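Local coordinates for protein putative decarboxylase involved in desferrioxamine biosynthesis (Erwinia amylovora, PDB 5O5C) that probably decarboxylates lysine with the help of pyridoxal 5'-phosphate, a step in the making of the siderophore desferrioxamine, at residues P104-A108 with H109-P113; P201-A204 with A205-V209; N488-A491 with A492-E495. All blocks are in the same frame, centred on the assembly; numbering follows the deposited sequence.

Interaction 1 of 3, residues P104-A108 with H109-P113; sequences PKYVA and HLNCP
Tyr106 ties down the turn that follows it, its hydroxyl reaching His109 and Asn111 in a buried local contact of the loop between helices 83-95 and 116-128, at the pyridoxal phosphate pocket and the subunit interface. The backbone N of His109 donates to Tyr106 OH over 3.1 Å, nearly straight at 162°. The same OH donates a weak hydrogen bond to Asn111 OD1, 2.6 Å away, so one hydroxyl both accepts and donates. With CG anti to the backbone N of Tyr106 (chi1 178°), the ring reaches into the bend, with Ala108 N over one face, toward its rim. Its CE2 lies 3.8 Å from Asn111 CB, and the amide plane is turned 56° from the ring. His109 sets CB 3.5 Å from Tyr106 OH, which lies at the imidazole edge. Between these anchors, Leu110 centres an inverse gamma turn and touches the cofactor. The outer ends of the two polar side chains cross to the second subunit: His109 NE2 is hydrogen-bonded to Asp136 OD2, and Asn111 ND2 to Gln137 OE1, both of that subunit. Within its own subunit, the loop lies against strands 470-474 and 477-483, with Ala108 and His109 on Ala470, and Val107 on Phe482.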
loop_
_atom_site.group_PDB
_atom_site.type_symbol
_atom_site.label_atom_id
_atom_site.label_comp_id
_atom_site.label_asym_id
_atom_site.label_seq_id
_atom_site.Cartn_x
_atom_site.Cartn_y
_atom_site.Cartn_z
ATOM N N PRO B 104 0.942 14.186 23.847
ATOM C CA PRO B 104 -0.192 13.780 24.684
ATOM C C PRO B 104 -1.558 14.396 24.393
ATOM O O PRO B 104 -2.593 13.785 24.713
ATOM C CB PRO B 104 0.252 14.182 26.112
ATOM C CG PRO B 104 1.706 14.529 26.025
ATOM C CD PRO B 104 2.177 14.229 24.647
ATOM N N LYS B 105 -1.601 15.592 23.813
ATOM C CA LYS B 105 -2.898 16.232 23.587
ATOM C C LYS B 105 -3.493 15.986 22.188
ATOM O O LYS B 105 -4.530 16.602 21.840
ATOM C CB LYS B 105 -2.817 17.708 23.956
ATOM C CG LYS B 105 -2.626 17.914 25.459
ATOM C CD LYS B 105 -2.206 19.353 25.785
ATOM C CE LYS B 105 -2.429 19.807 27.209
ATOM N NZ LYS B 105 -2.643 18.744 28.195
ATOM N N TYR B 106 -2.857 15.084 21.412
ATOM C CA TYR B 106 -3.445 14.511 20.220
ATOM C C TYR B 106 -4.273 13.319 20.667
ATOM O O TYR B 106 -3.731 12.255 20.950
ATOM C CB TYR B 106 -2.399 13.997 19.185
ATOM C CG TYR B 106 -3.134 13.383 18.026
ATOM C CD1 TYR B 106 -3.665 14.189 17.067
ATOM C CD2 TYR B 106 -3.438 12.014 17.977
ATOM C CE1 TYR B 106 -4.436 13.696 16.058
ATOM C CE2 TYR B 106 -4.187 11.503 16.912
ATOM C CZ TYR B 106 -4.671 12.381 15.953
ATOM O OH TYR B 106 -5.454 12.004 14.865
ATOM N N VAL B 107 -5.584 13.494 20.678
ATOM C CA VAL B 107 -6.514 12.496 21.199
ATOM C C VAL B 107 -7.668 12.424 20.205
ATOM O O VAL B 107 -8.832 12.353 20.629
ATOM C CB VAL B 107 -7.037 12.857 22.635
ATOM C CG1 VAL B 107 -6.041 12.476 23.723
ATOM C CG2 VAL B 107 -7.376 14.340 22.755
ATOM N N ALA B 108 -7.351 12.439 18.897
ATOM C CA ALA B 108 -8.371 12.560 17.842
ATOM C C ALA B 108 -8.767 11.254 17.161
ATOM O O ALA B 108 -9.734 10.670 17.587
ATOM C CB ALA B 108 -7.981 13.600 16.826
ATOM N N HIS B 109 -8.069 10.844 16.100
ATOM C CA HIS B 109 -8.386 9.663 15.296
ATOM C C HIS B 109 -7.505 8.503 15.755
ATOM O O HIS B 109 -6.846 8.566 16.805
ATOM C CB HIS B 109 -8.121 9.940 13.799
ATOM C CG HIS B 109 -8.982 11.013 13.207
ATOM N ND1 HIS B 109 -10.317 10.823 12.925
ATOM C CD2 HIS B 109 -8.685 12.267 12.782
ATOM C CE1 HIS B 109 -10.818 11.920 12.389
ATOM N NE2 HIS B 109 -9.850 12.815 12.299
ATOM N N LEU B 110 -7.466 7.450 14.950
ATOM C CA LEU B 110 -6.679 6.260 15.242
ATOM C C LEU B 110 -5.230 6.326 14.782
ATOM O O LEU B 110 -4.722 5.372 14.127
ATOM C CB LEU B 110 -7.390 5.041 14.673
ATOM C CG LEU B 110 -8.660 4.680 15.462
ATOM C CD1 LEU B 110 -9.547 3.732 14.690
ATOM C CD2 LEU B 110 -8.312 4.027 16.770
ATOM N N ASN B 111 -4.568 7.440 15.139
ATOM C CA ASN B 111 -3.138 7.620 14.903
ATOM C C ASN B 111 -2.336 7.400 16.152
ATOM O O ASN B 111 -2.312 8.239 17.042
ATOM C CB ASN B 111 -2.843 8.996 14.340
ATOM C CG ASN B 111 -3.711 9.316 13.187
ATOM O OD1 ASN B 111 -4.665 10.121 13.317
ATOM N ND2 ASN B 111 -3.454 8.637 12.052
ATOM N N CYS B 112 -1.650 6.261 16.216
ATOM C CA CYS B 112 -0.885 5.907 17.375
ATOM C C CYS B 112 0.494 6.607 17.430
ATOM O O CYS B 112 1.138 6.821 16.425
ATOM C CB CYS B 112 -0.765 4.380 17.453
ATOM S SG CYS B 112 -0.050 3.603 15.974
ATOM N N PRO B 113 0.992 6.890 18.637
ATOM C CA PRO B 113 2.449 7.073 18.660
ATOM C C PRO B 113 3.174 5.817 18.214
ATOM O O PRO B 113 2.674 4.669 18.362
ATOM C CB PRO B 113 2.789 7.371 20.127
ATOM C CG PRO B 113 1.503 7.334 20.880
ATOM C CD PRO B 113 0.400 6.845 19.971
#

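Interaction 2 of 3, residues P201-A204 with A205-V209; sequences PHDA and AKWRV
The indole of Trp207 takes the backbone of Ala204 on one face: Ala204 CA stands 3.8 Å from the centroid of the five-membered ring, 14° off its normal, a CH-pi contact. Around the six-membered ring, Pro201 brings CG to 3.7 Å from Trp207 CZ2, its side chain crossing the indole at about a right angle, while Ala204 CB lies 4.2 Å from Trp207 CZ3. The Asp203 carboxylate stands almost upright to the indole, 82° between planes, with OD2 still 4.0 Å from Trp207 NE1. Trp207 swings its ring back over the turn because CG lies beside its backbone N (chi1 -60°). Two backbone bonds close that turn: Lys206 N to Asp203 O at 3.2 Å, and Trp207 N to Ala204 O at 3.0 Å. Both donors sit well above the carbonyl planes. Arg208 NH1 bridges Ala205 O (3.0 Å) and Trp207 O, clasping the turn to the strand. Trp185 meets Trp207 edge-to-face, and Cys186 of the same helix 170-189 touches both Trp207 and Pro201. The i to i+3 bonding is that of a short 3-10 turn, here leading directly into strand 207-212 of the seven-stranded sheet of the fold type I pyridoxal phosphate enzymes.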
loop_
_atom_site.group_PDB
_atom_site.type_symbol
_atom_site.label_atom_id
_atom_site.label_comp_id
_atom_site.label_asym_id
_atom_site.label_seq_id
_atom_site.Cartn_x
_atom_site.Cartn_y
_atom_site.Cartn_z
ATOM N N PRO B 201 -21.662 -14.850 -11.635
ATOM C CA PRO B 201 -22.720 -15.691 -12.140
ATOM C C PRO B 201 -24.067 -14.978 -12.071
ATOM O O PRO B 201 -24.229 -13.906 -11.410
ATOM C CB PRO B 201 -22.692 -16.880 -11.180
ATOM C CG PRO B 201 -22.370 -16.243 -9.875
ATOM C CD PRO B 201 -21.364 -15.169 -10.232
ATOM N N HIS B 202 -25.035 -15.591 -12.737
ATOM C CA HIS B 202 -26.332 -14.977 -12.948
ATOM C C HIS B 202 -26.923 -14.448 -11.655
ATOM O O HIS B 202 -27.379 -13.302 -11.621
ATOM C CB HIS B 202 -27.273 -15.952 -13.689
ATOM C CG HIS B 202 -27.072 -15.964 -15.187
ATOM N ND1 HIS B 202 -28.067 -16.320 -16.078
ATOM C CD2 HIS B 202 -26.000 -15.628 -15.944
ATOM C CE1 HIS B 202 -27.608 -16.227 -17.313
ATOM N NE2 HIS B 202 -26.358 -15.804 -17.259
ATOM N N ASP B 203 -26.859 -15.243 -10.580
ATOM C CA ASP B 203 -27.525 -14.882 -9.346
ATOM C C ASP B 203 -26.725 -14.010 -8.329
ATOM O O ASP B 203 -27.178 -13.876 -7.209
ATOM C CB ASP B 203 -28.112 -16.144 -8.666
ATOM C CG ASP B 203 -27.058 -17.030 -8.036
ATOM O OD1 ASP B 203 -25.903 -17.038 -8.529
ATOM O OD2 ASP B 203 -27.388 -17.739 -7.056
ATOM N N ALA B 204 -25.609 -13.391 -8.728
ATOM C CA ALA B 204 -24.831 -12.449 -7.873
ATOM C C ALA B 204 -25.583 -11.216 -7.369
ATOM O O ALA B 204 -25.414 -10.747 -6.223
ATOM C CB ALA B 204 -23.545 -12.024 -8.581
ATOM N N ALA B 205 -26.450 -10.668 -8.193
ATOM C CA ALA B 205 -27.201 -9.522 -7.734
ATOM C C ALA B 205 -28.021 -9.829 -6.466
ATOM O O ALA B 205 -28.447 -8.919 -5.787
ATOM C CB ALA B 205 -28.072 -8.968 -8.836
ATOM N N LYS B 206 -28.225 -11.102 -6.123
ATOM C CA LYS B 206 -29.021 -11.420 -4.933
ATOM C C LYS B 206 -28.190 -11.491 -3.661
ATOM O O LYS B 206 -28.754 -11.411 -2.579
ATOM C CB LYS B 206 -29.783 -12.714 -5.137
ATOM C CG LYS B 206 -30.705 -12.733 -6.349
ATOM C CD LYS B 206 -31.203 -14.159 -6.581
ATOM C CE LYS B 206 -32.504 -14.232 -7.355
ATOM N NZ LYS B 206 -32.904 -15.668 -7.525
ATOM N N TRP B 207 -26.856 -11.606 -3.783
ATOM C CA TRP B 207 -26.008 -11.894 -2.628
ATOM C C TRP B 207 -26.029 -10.733 -1.656
ATOM O O TRP B 207 -26.044 -9.590 -2.039
ATOM C CB TRP B 207 -24.561 -12.237 -3.053
ATOM C CG TRP B 207 -24.457 -13.443 -3.953
ATOM C CD1 TRP B 207 -25.418 -14.376 -4.166
ATOM C CD2 TRP B 207 -23.334 -13.849 -4.723
ATOM N NE1 TRP B 207 -24.997 -15.302 -5.063
ATOM C CE2 TRP B 207 -23.713 -15.014 -5.423
ATOM C CE3 TRP B 207 -22.045 -13.339 -4.912
ATOM C CZ2 TRP B 207 -22.859 -15.673 -6.291
ATOM C CZ3 TRP B 207 -21.195 -13.989 -5.763
ATOM C CH2 TRP B 207 -21.600 -15.170 -6.439
ATOM N N ARG B 208 -26.065 -11.037 -0.375
ATOM C CA ARG B 208 -26.125 -10.003 0.634
ATOM C C ARG B 208 -25.091 -10.231 1.700
ATOM O O ARG B 208 -24.900 -11.344 2.140
ATOM C CB ARG B 208 -27.535 -9.895 1.235
ATOM C CG ARG B 208 -28.558 -9.307 0.255
ATOM C CD ARG B 208 -28.291 -7.836 -0.082
ATOM N NE ARG B 208 -29.260 -7.242 -1.010
ATOM C CZ ARG B 208 -29.207 -7.307 -2.346
ATOM N NH1 ARG B 208 -28.245 -7.973 -2.987
ATOM N NH2 ARG B 208 -30.145 -6.711 -3.059
ATOM N N VAL B 209 -24.469 -9.138 2.117
ATOM C CA VAL B 209 -23.516 -9.097 3.242
ATOM C C VAL B 209 -24.102 -8.291 4.385
ATOM O O VAL B 209 -24.708 -7.263 4.174
ATOM C CB VAL B 209 -22.177 -8.478 2.822
ATOM C CG1 VAL B 209 -21.246 -8.241 4.004
ATOM C CG2 VAL B 209 -21.526 -9.365 1.743
#

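Interaction 3 of 3, residues N488-A491 with A492-E495; sequences NTTA and ADIE
A capping box starts helix 491-510: Thr490 is the N-cap and Asp493 its partner three residues on, each side chain meeting the other's backbone N. Asp493 OD2 accepts from Thr490 N over 3.1 Å, nearly straight at 170°, through its anti lone pair, the one turned away from OD1. The return bond, Asp493 N to Thr490 OG1, is weak at 3.4 Å. A third bond joins the two side chains directly: Thr490 OG1 donates to Asp493 OD2 at 3.0 Å, coming from above the carboxylate plane. One carboxylate oxygen is thus gripped by two donors of the same residue, and the Thr490 hydroxyl acts both as donor and as acceptor. It can do so because OG1 sits between the backbone N and the carbonyl carbon (chi1 60°), facing the first turn. The negative carboxylate at the N-terminal end of the helix is probably favoured by the helix dipole. Behind the cap the regular backbone pattern begins, Ile494 N to Thr490 O at 3.2 Å and Glu495 N to Ala491 O at 2.9 Å. Ile494 folds its CD1 to 3.3 Å from Thr490 O, while Thr489 lays CG2 4.0 Å from Asp493 CB. The other carboxylate oxygen, Asp493 OD1, makes a salt bridge with Lys105 NZ of the loop before helix 116-128. Entered from the loop after strand 477-483, this first turn rests on helix 397-420: Thr489 and Ile494 both touch Leu410, and Ile494 extends to Ala414 and Leu417.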
loop_
_atom_site.group_PDB
_atom_site.type_symbol
_atom_site.label_atom_id
_atom_site.label_comp_id
_atom_site.label_asym_id
_atom_site.label_seq_id
_atom_site.Cartn_x
_atom_site.Cartn_y
_atom_site.Cartn_z
ATOM N N ASN B 488 1.560 7.611 27.604
ATOM C CA ASN B 488 2.167 8.643 28.469
ATOM C C ASN B 488 1.164 9.761 28.825
ATOM O O ASN B 488 1.400 10.536 29.741
ATOM C CB ASN B 488 3.411 9.269 27.796
ATOM C CG ASN B 488 4.426 8.248 27.344
ATOM O OD1 ASN B 488 4.989 8.375 26.262
ATOM N ND2 ASN B 488 4.664 7.220 28.159
ATOM N N THR B 489 0.048 9.829 28.103
ATOM C CA THR B 489 -1.049 10.759 28.377
ATOM C C THR B 489 -1.577 10.511 29.770
ATOM O O THR B 489 -1.857 9.367 30.112
ATOM C CB THR B 489 -2.186 10.540 27.359
ATOM O OG1 THR B 489 -1.672 10.745 26.045
ATOM C CG2 THR B 489 -3.440 11.450 27.595
ATOM N N THR B 490 -1.695 11.578 30.564
ATOM C CA THR B 490 -2.160 11.490 31.940
ATOM C C THR B 490 -3.598 11.996 32.137
ATOM O O THR B 490 -4.237 12.620 31.252
ATOM C CB THR B 490 -1.245 12.287 32.917
ATOM O OG1 THR B 490 -1.219 13.677 32.562
ATOM C CG2 THR B 490 0.180 11.746 32.891
ATOM N N ALA B 491 -4.077 11.732 33.339
ATOM C CA ALA B 491 -5.310 12.299 33.855
ATOM C C ALA B 491 -5.349 13.805 33.625
ATOM O O ALA B 491 -6.280 14.314 33.002
ATOM C CB ALA B 491 -5.456 11.962 35.332
ATOM N N ALA B 492 -4.301 14.500 34.057
ATOM C CA ALA B 492 -4.196 15.948 33.893
ATOM C C ALA B 492 -4.314 16.426 32.422
ATOM O O ALA B 492 -4.937 17.446 32.117
ATOM C CB ALA B 492 -2.897 16.432 34.508
ATOM N N ASP B 493 -3.718 15.673 31.508
ATOM C CA ASP B 493 -3.866 15.962 30.072
ATOM C C ASP B 493 -5.327 15.896 29.577
ATOM O O ASP B 493 -5.783 16.780 28.869
ATOM C CB ASP B 493 -2.965 15.034 29.262
ATOM C CG ASP B 493 -1.513 15.349 29.460
ATOM O OD1 ASP B 493 -1.200 16.539 29.334
ATOM O OD2 ASP B 493 -0.703 14.426 29.715
ATOM N N ILE B 494 -6.057 14.884 29.998
ATOM C CA ILE B 494 -7.456 14.728 29.629
ATOM C C ILE B 494 -8.225 15.860 30.276
ATOM O O ILE B 494 -9.030 16.506 29.610
ATOM C CB ILE B 494 -8.048 13.413 30.130
ATOM C CG1 ILE B 494 -7.217 12.244 29.709
ATOM C CG2 ILE B 494 -9.519 13.240 29.699
ATOM C CD1 ILE B 494 -7.201 11.196 30.770
ATOM N N GLU B 495 -7.949 16.133 31.550
ATOM C CA GLU B 495 -8.606 17.264 32.244
ATOM C C GLU B 495 -8.436 18.551 31.458
ATOM O O GLU B 495 -9.379 19.277 31.271
ATOM C CB GLU B 495 -8.070 17.507 33.658
ATOM C CG GLU B 495 -8.350 16.440 34.689
ATOM C CD GLU B 495 -7.616 16.736 35.997
ATOM O OE1 GLU B 495 -7.768 17.864 36.511
ATOM O OE2 GLU B 495 -6.869 15.870 36.498
#

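In the fold
Interactions 1 and 3 are neighbours, their centres about 12 Å apart: the Lys105-Asp493 salt bridge joins them, fastening the loop that carries the cofactor-touching turn to the start of the last helix. Interaction 2 lies across the centre of the chain, its centre about 40 Å from that of interaction 1 and 50 Å from that of interaction 3. Interaction 1 is buried and a hydroxyl organises its turn, with polar ends shared with the second subunit. The other two are partly buried and lie away from the cofactor. At 201-209 an indole folds over a backbone turn leading into a strand; at 488-495 a carboxylate and a hydroxyl cap a helix.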